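Local coordinates for protein aeromonas extracellular serine protease (Aeromonas sobria, PDB 3WQB) that cleaves peptide bonds after paired basic residues, one of them lysine, as a calcium-binding furin-type secreted serine protease that activates the host plasma kallikrein/kinin system, at residues N276-A281 with L534-Y539; R371-H376 with P410-G415. The protein carries 1 engineered substitution. All blocks are in the same frame, centred on the assembly; numbering follows the deposited sequence.

Contact 1: N276-A281 with L534-Y539; sequences NIFLSA and LSNKFY
Asn536 reaches out of the loop that follows strand 527-535 and puts its amide against the backbone of Ile277. Its ND2 donates to Ile277 O at 2.9 Å, with the hydrogen pointing fairly well at the oxygen (156°). The oxygen lies close to the amide plane of Asn536, but the donor does not sit on a carbonyl lone pair: it stands well above the plane of the Ile277 peptide. Asn276 O is also close to ND2, at 3.2 Å. The CA-CB bond of Asn536 aims at 276-281, and CG, set beside its own backbone N (chi1 -69°), brings ND2 to Ile277 O.

The same amide meets Phe278 at the rim of its ring. Phe278 CD1 lies 3.8 Å from Asn536 ND2 and 3.9 Å from OD1; the amide sits near the ring plane, with the two planes at 88°. Beside it, Leu534 CD2 rests on Asn276 CB at 3.9 Å. The polar end of Asn276 turns away from this patch, to Ser244 through OD1 and to Asn250 through ND2. Behind Asn536 the chain is shaped by an ST turn, in which Lys537 N donates to Ser535 OG at 3.0 Å. Tyr539 then closes a type I turn that begins at Asn536, and its hydroxyl bonds to Asp363.

Here the P-domain is fitted onto an outermost strand of the parallel subtilisin sheet, the two-domain packing known from furin-like proteases. All the touching residues are buried and none is charged: between these two segments one amide hydrogen bond, a ring edge and a few aliphatic carbons make the join, while Lys537 adds a salt bridge to Glu400. The buried neutral amide is perhaps placed as much by the ring edge and Asn276 O as by that off-plane bond.

Contact 2: R371-H376 with P410-G415; sequences RVDAKH and PTYGFG
Tyr412 lies in a pocket formed by Val372, Asp373 and His376, and each of the three meets a different part of it. Its hydroxyl donates to Asp373 OD2 at a short 2.6 Å. The carboxylate oxygen is approached on its anti side, 17° out of the carboxylate plane, and the carboxylate stands steeply to the phenol ring. Asp373 CG is anti to the backbone N (chi1 -166°), which swings the acid across the end of the tyrosine. The same hydroxyl is also hydrogen-bonded to the backbone N of Arg267, so two partners fix the end of Tyr412.

Both ring faces are in use. Val372 CG2 makes a CH-pi contact 4.0 Å from the Tyr412 ring centroid, while Thr411 CG2, from the neighbouring residue, lies over the centre of the opposite face. At the ring edge comes His376: Tyr412 CE2 approaches His376 CE1 to 3.6 Å, directed at the face of the imidazole in an offset edge-to-face pair.

His376 CG sits between its backbone N and carbonyl carbon (chi1 77°). This brings ND1 back onto its own loop, where it donates to Asp373 O at 2.8 Å in the ring plane; His376 N gives a second, longer bond to that oxygen, closing the type I turn 373-376. At the ring's other nitrogen, NE2 shares a water with Thr411 OG1, 2.8 Å from NE2 and 2.7 Å from OG1.

Two irregular loops beside the subtilisin sheet are thus joined mainly through Tyr412, with the water between His376 and Thr411 as a second link. ND1 holds a proton for Asp373 O, and the nearby Asp373 carboxylate could raise the affinity of the ring for a further one.

In the fold
The two contacts adjoin, their centres about 11 Å apart, and meet along strand 277-282, an outermost strand of the parallel subtilisin sheet. Segment 410-415 runs beside it: Phe278 O takes a probable hydrogen bond from Phe414 N (2.9 Å), and Ser280 N gives one to Gly415 O (3.0 Å). Phe414 also reaches the P-domain side, its CZ lying 3.3 Å from Asn536 O, and it meets the Phe278 ring edge-to-face. In sequence, contact 2 is nested within the long loop that contact 1 closes. The P-domain, the sheet edge and loops 371-376 and 410-415 therefore form one continuous packed region, away from the calcium sites and the predicted charge-relay positions Asp78, His115 and Ala336 (engineered).

Contact 1: N276-A281 with L534-Y539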
loop_
_atom_site.group_PDB
_atom_site.type_symbol
_atom_site.label_atom_id
_atom_site.label_comp_id
_atom_site.label_asym_id
_atom_site.label_seq_id
_atom_site.Cartn_x
_atom_site.Cartn_y
_atom_site.Cartn_z
ATOM N N ASN A 276 6.481 -7.855 1.410
ATOM C CA ASN A 276 6.234 -6.667 2.230
ATOM C C ASN A 276 4.826 -6.539 2.783
ATOM O O ASN A 276 4.544 -5.581 3.482
ATOM C CB ASN A 276 6.607 -5.394 1.474
ATOM C CG ASN A 276 5.823 -5.211 0.202
ATOM O OD1 ASN A 276 5.521 -6.175 -0.505
ATOM N ND2 ASN A 276 5.530 -3.960 -0.128
ATOM N N ILE A 277 3.961 -7.512 2.515
ATOM C CA ILE A 277 2.651 -7.572 3.183
ATOM C C ILE A 277 2.898 -7.837 4.665
ATOM O O ILE A 277 3.699 -8.706 5.020
ATOM C CB ILE A 277 1.753 -8.678 2.579
ATOM C CG1 ILE A 277 1.510 -8.431 1.083
ATOM C CG2 ILE A 277 0.423 -8.794 3.336
ATOM C CD1 ILE A 277 0.863 -7.079 0.734
ATOM N N PHE A 278 2.227 -7.080 5.528
ATOM C CA PHE A 278 2.329 -7.299 6.964
ATOM C C PHE A 278 1.157 -8.124 7.491
ATOM O O PHE A 278 1.349 -9.049 8.290
ATOM C CB PHE A 278 2.439 -5.964 7.714
ATOM C CG PHE A 278 2.899 -6.109 9.139
ATOM C CD1 PHE A 278 4.250 -6.240 9.420
ATOM C CD2 PHE A 278 1.986 -6.148 10.193
ATOM C CE1 PHE A 278 4.693 -6.395 10.731
ATOM C CE2 PHE A 278 2.425 -6.298 11.515
ATOM C CZ PHE A 278 3.778 -6.435 11.771
ATOM N N LEU A 279 -0.053 -7.803 7.029
ATOM C CA LEU A 279 -1.275 -8.470 7.467
ATOM C C LEU A 279 -2.265 -8.567 6.313
ATOM O O LEU A 279 -2.218 -7.774 5.352
ATOM C CB LEU A 279 -1.938 -7.691 8.616
ATOM C CG LEU A 279 -1.234 -7.625 9.963
ATOM C CD1 LEU A 279 -1.785 -6.473 10.754
ATOM C CD2 LEU A 279 -1.385 -8.947 10.711
ATOM N N SER A 280 -3.176 -9.527 6.446
ATOM C CA SER A 280 -4.383 -9.618 5.640
ATOM C C SER A 280 -5.549 -9.018 6.421
ATOM O O SER A 280 -5.683 -9.235 7.631
ATOM C CB SER A 280 -4.675 -11.091 5.351
ATOM O OG SER A 280 -5.882 -11.279 4.618
ATOM N N ALA A 281 -6.397 -8.258 5.739
ATOM C CA ALA A 281 -7.621 -7.779 6.349
ATOM C C ALA A 281 -8.753 -7.837 5.345
ATOM O O ALA A 281 -8.532 -8.065 4.163
ATOM C CB ALA A 281 -7.418 -6.369 6.939
ATOM N N LEU A 534 11.054 -4.627 0.433
ATOM C CA LEU A 534 11.066 -4.935 1.860
ATOM C C LEU A 534 10.561 -6.357 2.086
ATOM O O LEU A 534 9.694 -6.838 1.352
ATOM C CB LEU A 534 10.220 -3.912 2.629
ATOM C CG LEU A 534 10.123 -4.128 4.144
ATOM C CD1 LEU A 534 10.137 -2.813 4.881
ATOM C CD2 LEU A 534 8.890 -4.944 4.547
ATOM N N SER A 535 11.116 -7.031 3.089
ATOM C CA SER A 535 10.557 -8.298 3.535
ATOM C C SER A 535 10.270 -8.301 5.025
ATOM O O SER A 535 11.086 -7.840 5.839
ATOM C CB SER A 535 11.473 -9.468 3.201
ATOM O OG SER A 535 10.937 -10.656 3.749
ATOM N N ASN A 536 9.110 -8.857 5.368
ATOM C CA ASN A 536 8.710 -9.095 6.747
ATOM C C ASN A 536 8.997 -10.522 7.216
ATOM O O ASN A 536 8.772 -10.858 8.388
ATOM C CB ASN A 536 7.223 -8.791 6.909
ATOM C CG ASN A 536 6.915 -7.318 6.779
ATOM O OD1 ASN A 536 7.599 -6.485 7.380
ATOM N ND2 ASN A 536 5.868 -6.984 6.017
ATOM N N LYS A 537 9.460 -11.371 6.295
ATOM C CA LYS A 537 9.613 -12.802 6.565
ATOM C C LYS A 537 10.526 -13.147 7.736
ATOM O O LYS A 537 10.377 -14.213 8.345
ATOM C CB LYS A 537 10.090 -13.501 5.290
ATOM C CG LYS A 537 10.465 -14.964 5.434
ATOM C CD LYS A 537 9.257 -15.839 5.771
ATOM C CE LYS A 537 9.649 -17.306 5.881
ATOM N NZ LYS A 537 10.080 -17.886 4.580
ATOM N N PHE A 538 11.462 -12.252 8.041
ATOM C CA PHE A 538 12.532 -12.552 8.991
ATOM C C PHE A 538 12.254 -12.043 10.405
ATOM O O PHE A 538 13.127 -12.061 11.267
ATOM C CB PHE A 538 13.860 -12.009 8.456
ATOM C CG PHE A 538 14.137 -12.415 7.045
ATOM C CD1 PHE A 538 14.542 -13.707 6.749
ATOM C CD2 PHE A 538 13.986 -11.503 6.000
ATOM C CE1 PHE A 538 14.792 -14.091 5.435
ATOM C CE2 PHE A 538 14.233 -11.880 4.675
ATOM C CZ PHE A 538 14.642 -13.176 4.401
ATOM N N TYR A 539 11.021 -11.607 10.643
ATOM C CA TYR A 539 10.636 -11.027 11.920
ATOM C C TYR A 539 10.998 -11.933 13.087
ATOM O O TYR A 539 10.538 -13.077 13.173
ATOM C CB TYR A 539 9.130 -10.758 11.910
ATOM C CG TYR A 539 8.643 -9.881 13.035
ATOM C CD1 TYR A 539 8.504 -8.509 12.853
ATOM C CD2 TYR A 539 8.327 -10.421 14.290
ATOM C CE1 TYR A 539 8.056 -7.695 13.886
ATOM C CE2 TYR A 539 7.875 -9.607 15.333
ATOM C CZ TYR A 539 7.736 -8.249 15.118
ATOM O OH TYR A 539 7.295 -7.432 16.132
#

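Contact 2: R371-H376 with P410-G415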
loop_
_atom_site.group_PDB
_atom_site.type_symbol
_atom_site.label_atom_id
_atom_site.label_comp_id
_atom_site.label_asym_id
_atom_site.label_seq_id
_atom_site.Cartn_x
_atom_site.Cartn_y
_atom_site.Cartn_z
ATOM N N ARG A 371 -3.748 -17.855 10.840
ATOM C CA ARG A 371 -3.164 -18.493 9.661
ATOM C C ARG A 371 -4.257 -19.066 8.746
ATOM O O ARG A 371 -4.454 -20.280 8.650
ATOM C CB ARG A 371 -2.150 -19.561 10.091
ATOM C CG ARG A 371 -1.216 -20.036 8.968
ATOM C CD ARG A 371 0.078 -20.701 9.465
ATOM N NE ARG A 371 -0.102 -21.556 10.642
ATOM C CZ ARG A 371 -0.129 -22.887 10.632
ATOM N NH1 ARG A 371 0.022 -23.566 9.501
ATOM N NH2 ARG A 371 -0.308 -23.546 11.769
ATOM N N VAL A 372 -4.981 -18.169 8.083
ATOM C CA VAL A 372 -6.032 -18.566 7.154
ATOM C C VAL A 372 -5.432 -19.256 5.937
ATOM O O VAL A 372 -4.251 -19.059 5.613
ATOM C CB VAL A 372 -6.851 -17.350 6.688
ATOM C CG1 VAL A 372 -7.735 -16.837 7.812
ATOM C CG2 VAL A 372 -5.932 -16.252 6.145
ATOM N N ASP A 373 -6.235 -20.073 5.257
ATOM C CA ASP A 373 -5.827 -20.696 4.007
ATOM C C ASP A 373 -4.483 -21.404 4.205
ATOM O O ASP A 373 -3.538 -21.224 3.428
ATOM C CB ASP A 373 -5.744 -19.638 2.903
ATOM C CG ASP A 373 -5.663 -20.233 1.507
ATOM O OD1 ASP A 373 -5.930 -21.440 1.326
ATOM O OD2 ASP A 373 -5.330 -19.467 0.582
ATOM N N ALA A 374 -4.428 -22.241 5.237
ATOM C CA ALA A 374 -3.161 -22.756 5.754
ATOM C C ALA A 374 -2.414 -23.646 4.777
ATOM O O ALA A 374 -1.196 -23.792 4.874
ATOM C CB ALA A 374 -3.402 -23.514 7.054
ATOM N N LYS A 375 -3.139 -24.244 3.842
ATOM C CA LYS A 375 -2.547 -25.236 2.957
ATOM C C LYS A 375 -2.281 -24.714 1.549
ATOM O O LYS A 375 -1.873 -25.482 0.685
ATOM C CB LYS A 375 -3.436 -26.483 2.873
ATOM C CG LYS A 375 -3.761 -27.153 4.201
ATOM C CD LYS A 375 -5.019 -28.017 4.063
ATOM C CE LYS A 375 -6.298 -27.179 3.934
ATOM N NZ LYS A 375 -7.502 -28.021 3.716
ATOM N N HIS A 376 -2.516 -23.427 1.289
ATOM C CA HIS A 376 -2.339 -22.945 -0.085
ATOM C C HIS A 376 -0.911 -23.212 -0.563
ATOM O O HIS A 376 0.049 -23.078 0.192
ATOM C CB HIS A 376 -2.786 -21.486 -0.266
ATOM C CG HIS A 376 -1.820 -20.463 0.253
ATOM N ND1 HIS A 376 -1.738 -20.119 1.586
ATOM C CD2 HIS A 376 -0.919 -19.682 -0.392
ATOM C CE1 HIS A 376 -0.814 -19.186 1.744
ATOM N NE2 HIS A 376 -0.307 -18.897 0.557
ATOM N N PRO A 410 3.598 -14.402 1.683
ATOM C CA PRO A 410 3.466 -13.149 0.940
ATOM C C PRO A 410 2.004 -12.806 0.632
ATOM O O PRO A 410 1.688 -11.643 0.396
ATOM C CB PRO A 410 4.253 -13.417 -0.352
ATOM C CG PRO A 410 4.253 -14.904 -0.481
ATOM C CD PRO A 410 4.350 -15.413 0.910
ATOM N N THR A 411 1.116 -13.801 0.638
ATOM C CA THR A 411 -0.297 -13.528 0.392
ATOM C C THR A 411 -0.980 -12.862 1.592
ATOM O O THR A 411 -1.713 -11.879 1.424
ATOM C CB THR A 411 -1.041 -14.808 -0.035
ATOM O OG1 THR A 411 -0.480 -15.276 -1.263
ATOM C CG2 THR A 411 -2.522 -14.534 -0.229
ATOM N N TYR A 412 -0.754 -13.404 2.785
ATOM C CA TYR A 412 -1.493 -12.987 3.976
ATOM C C TYR A 412 -0.636 -12.259 5.011
ATOM O O TYR A 412 -1.135 -11.897 6.077
ATOM C CB TYR A 412 -2.178 -14.212 4.613
ATOM C CG TYR A 412 -3.075 -14.949 3.654
ATOM C CD1 TYR A 412 -4.299 -14.410 3.272
ATOM C CD2 TYR A 412 -2.692 -16.170 3.116
ATOM C CE1 TYR A 412 -5.119 -15.065 2.382
ATOM C CE2 TYR A 412 -3.505 -16.838 2.221
ATOM C CZ TYR A 412 -4.723 -16.274 1.860
ATOM O OH TYR A 412 -5.554 -16.919 0.974
ATOM N N GLY A 413 0.646 -12.054 4.707
ATOM C CA GLY A 413 1.572 -11.539 5.711
ATOM C C GLY A 413 1.627 -12.509 6.886
ATOM O O GLY A 413 1.746 -13.730 6.708
ATOM N N PHE A 414 1.536 -11.962 8.095
ATOM C CA PHE A 414 1.482 -12.778 9.302
ATOM C C PHE A 414 0.115 -13.431 9.511
ATOM O O PHE A 414 -0.034 -14.307 10.366
ATOM C CB PHE A 414 1.920 -11.959 10.523
ATOM C CG PHE A 414 3.357 -11.548 10.452
ATOM C CD1 PHE A 414 3.712 -10.232 10.153
ATOM C CD2 PHE A 414 4.364 -12.499 10.606
ATOM C CE1 PHE A 414 5.053 -9.869 10.045
ATOM C CE2 PHE A 414 5.701 -12.148 10.490
ATOM C CZ PHE A 414 6.046 -10.835 10.211
ATOM N N GLY A 415 -0.865 -13.026 8.704
ATOM C CA GLY A 415 -2.188 -13.626 8.744
ATOM C C GLY A 415 -3.318 -12.624 8.812
ATOM O O GLY A 415 -3.113 -11.406 8.726
HETATM O O HOH W 1 1.409 -16.797 -0.060
#